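Local structure of 4-oxalocrotonate decarboxylase NahK (Pseudomonas putida, 5D2K) at residues A218-L223 and E229-G234. The protein catalyses the metal-assisted decarboxylation of 2-oxohex-3-enedioate to 2-oxopent-4-enoate and carbon dioxide, a step in the breakdown of naphthalene. The protein carries 1 engineered substitution. Residues are numbered along the deposited sequence; the frame is centred on the assembly and turned at random. Where two conformers were deposited one is given.
Sequences AMLANL and EHIPAG. With EDO (1,2-ethanediol), chain H.
Ile231 packs against Leu220 and Ala221 in a small buried apolar contact, where the chain leaving helix 213-225 turns back past it on the way to strand 236-238. One methyl group does nearly all the touching. Ile231 CD1 lies 4.0 Å from Ala221 CB and 3.9 Å from Ala221 N, so it rests on the helix backbone as well as on the small side chain. The same methyl meets one branch of Leu220, with CD2 4.0 Å from Ile231 CD1. The outer chain of Ile231 is extended (chi2 174°), which carries CD1 across to the helix.

Beside this patch, a water links the two backbones. It donates to Ala221 O and to Glu229 O, each 2.8 Å from the water oxygen. A 1,2-ethanediol, probably from the crystallisation liquor, donates from O1 to Leu223 O (2.7 Å) and also bonds Glu226 and Tyr88. The contact joins loop to helix within the fumarylacetoacetate hydrolase C-terminal family region; the side chain of Leu220 is about 12 Å from the bound 2-oxoadipate.

Ile237 of strand 236-238 touches both Leu220 and Ile231. Leu220 also packs on Leu68 and Met70 of strand 65-71 and Tyr88 of strand 87-92, while the backbone of Ile231 is hydrogen-bonded to that of Leu125.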
loop_
_atom_site.group_PDB
_atom_site.type_symbol
_atom_site.label_atom_id
_atom_site.label_comp_id
_atom_site.label_asym_id
_atom_site.label_seq_id
_atom_site.Cartn_x
_atom_site.Cartn_y
_atom_site.Cartn_z
ATOM N N ALA A 218 -13.407 0.984 -4.965
ATOM C CA ALA A 218 -14.031 0.859 -6.286
ATOM C C ALA A 218 -12.963 0.917 -7.372
ATOM O O ALA A 218 -12.968 0.116 -8.310
ATOM C CB ALA A 218 -15.085 1.967 -6.500
ATOM N N MET A 219 -12.023 1.846 -7.224
ATOM C CA MET A 219 -10.962 1.981 -8.209
ATOM C C MET A 219 -10.103 0.717 -8.274
ATOM O O MET A 219 -9.723 0.281 -9.358
ATOM C CB MET A 219 -10.090 3.194 -7.911
ATOM C CG MET A 219 -9.034 3.415 -8.963
ATOM S SD MET A 219 -8.104 4.924 -8.721
ATOM C CE MET A 219 -9.394 6.129 -9.033
ATOM N N LEU A 220 -9.806 0.126 -7.120
ATOM C CA LEU A 220 -9.034 -1.112 -7.095
ATOM C C LEU A 220 -9.750 -2.216 -7.879
ATOM O O LEU A 220 -9.116 -2.934 -8.657
ATOM C CB LEU A 220 -8.772 -1.556 -5.648
ATOM C CG LEU A 220 -8.090 -2.907 -5.417
ATOM C CD1 LEU A 220 -6.691 -2.914 -6.038
ATOM C CD2 LEU A 220 -8.011 -3.191 -3.930
ATOM N N ALA A 221 -11.058 -2.348 -7.693
ATOM C CA ALA A 221 -11.812 -3.353 -8.435
ATOM C C ALA A 221 -11.670 -3.113 -9.932
ATOM O O ALA A 221 -11.466 -4.055 -10.713
ATOM C CB ALA A 221 -13.299 -3.351 -8.017
ATOM N N ASN A 222 -11.756 -1.850 -10.327
ATOM C CA ASN A 222 -11.670 -1.514 -11.747
ATOM C C ASN A 222 -10.275 -1.768 -12.320
ATOM O O ASN A 222 -10.146 -2.288 -13.431
ATOM C CB ASN A 222 -12.118 -0.068 -11.957
ATOM C CG ASN A 222 -13.610 0.097 -11.701
ATOM O OD1 ASN A 222 -14.374 -0.852 -11.879
ATOM N ND2 ASN A 222 -14.023 1.284 -11.261
ATOM N N LEU A 223 -9.236 -1.457 -11.547
ATOM C CA LEU A 223 -7.866 -1.725 -11.996
ATOM C C LEU A 223 -7.617 -3.226 -12.148
ATOM O O LEU A 223 -6.994 -3.678 -13.124
ATOM C CB LEU A 223 -6.852 -1.113 -11.020
ATOM C CG LEU A 223 -6.786 0.415 -11.028
ATOM C CD1 LEU A 223 -5.944 0.946 -9.875
ATOM C CD2 LEU A 223 -6.222 0.885 -12.368
ATOM N N GLU A 229 -8.968 -9.897 -13.049
ATOM C CA GLU A 229 -8.940 -10.214 -11.621
ATOM C C GLU A 229 -10.033 -9.453 -10.883
ATOM O O GLU A 229 -10.619 -8.522 -11.442
ATOM C CB GLU A 229 -7.579 -9.861 -11.019
ATOM C CG GLU A 229 -6.395 -10.544 -11.696
ATOM C CD GLU A 229 -6.284 -12.022 -11.363
ATOM O OE1 GLU A 229 -6.903 -12.474 -10.381
ATOM O OE2 GLU A 229 -5.558 -12.731 -12.089
ATOM N N HIS A 230 -10.298 -9.838 -9.634
ATOM C CA HIS A 230 -11.278 -9.116 -8.824
ATOM C C HIS A 230 -10.889 -9.147 -7.347
ATOM O O HIS A 230 -9.832 -9.673 -6.984
ATOM C CB HIS A 230 -12.686 -9.697 -9.016
ATOM C CG HIS A 230 -12.873 -11.053 -8.411
ATOM N ND1 HIS A 230 -12.461 -12.209 -9.042
ATOM C CD2 HIS A 230 -13.424 -11.438 -7.235
ATOM C CE1 HIS A 230 -12.758 -13.247 -8.280
ATOM N NE2 HIS A 230 -13.340 -12.809 -7.177
ATOM N N ILE A 231 -11.729 -8.558 -6.501
ATOM C CA ILE A 231 -11.489 -8.591 -5.066
ATOM C C ILE A 231 -12.342 -9.666 -4.417
ATOM O O ILE A 231 -13.552 -9.504 -4.303
ATOM C CB ILE A 231 -11.822 -7.240 -4.401
ATOM C CG1 ILE A 231 -11.208 -6.072 -5.180
ATOM C CG2 ILE A 231 -11.348 -7.232 -2.947
ATOM C CD1 ILE A 231 -11.649 -4.702 -4.637
ATOM N N PRO A 232 -11.731 -10.780 -3.996
ATOM C CA PRO A 232 -12.540 -11.809 -3.330
ATOM C C PRO A 232 -13.121 -11.339 -1.993
ATOM O O PRO A 232 -12.581 -10.432 -1.351
ATOM C CB PRO A 232 -11.537 -12.957 -3.116
ATOM C CG PRO A 232 -10.439 -12.699 -4.111
ATOM C CD PRO A 232 -10.331 -11.205 -4.185
ATOM N N ALA A 233 -14.235 -11.936 -1.583
ATOM C CA ALA A 233 -14.740 -11.712 -0.233
ATOM C C ALA A 233 -13.651 -12.029 0.774
ATOM O O ALA A 233 -12.888 -12.986 0.596
ATOM C CB ALA A 233 -15.965 -12.573 0.029
ATOM N N GLY A 234 -13.578 -11.220 1.825
ATOM C CA GLY A 234 -12.643 -11.458 2.909
ATOM C C GLY A 234 -11.285 -10.820 2.711
ATOM O O GLY A 234 -10.337 -11.153 3.418
HETATM C C1 EDO H . -3.661 -3.460 -14.060
HETATM O O1 EDO H . -4.417 -4.356 -13.216
HETATM C C2 EDO H . -4.097 -2.010 -13.855
HETATM O O2 EDO H . -3.658 -1.207 -14.966
HETATM O O HOH W 1 -12.517 -6.618 -10.692
#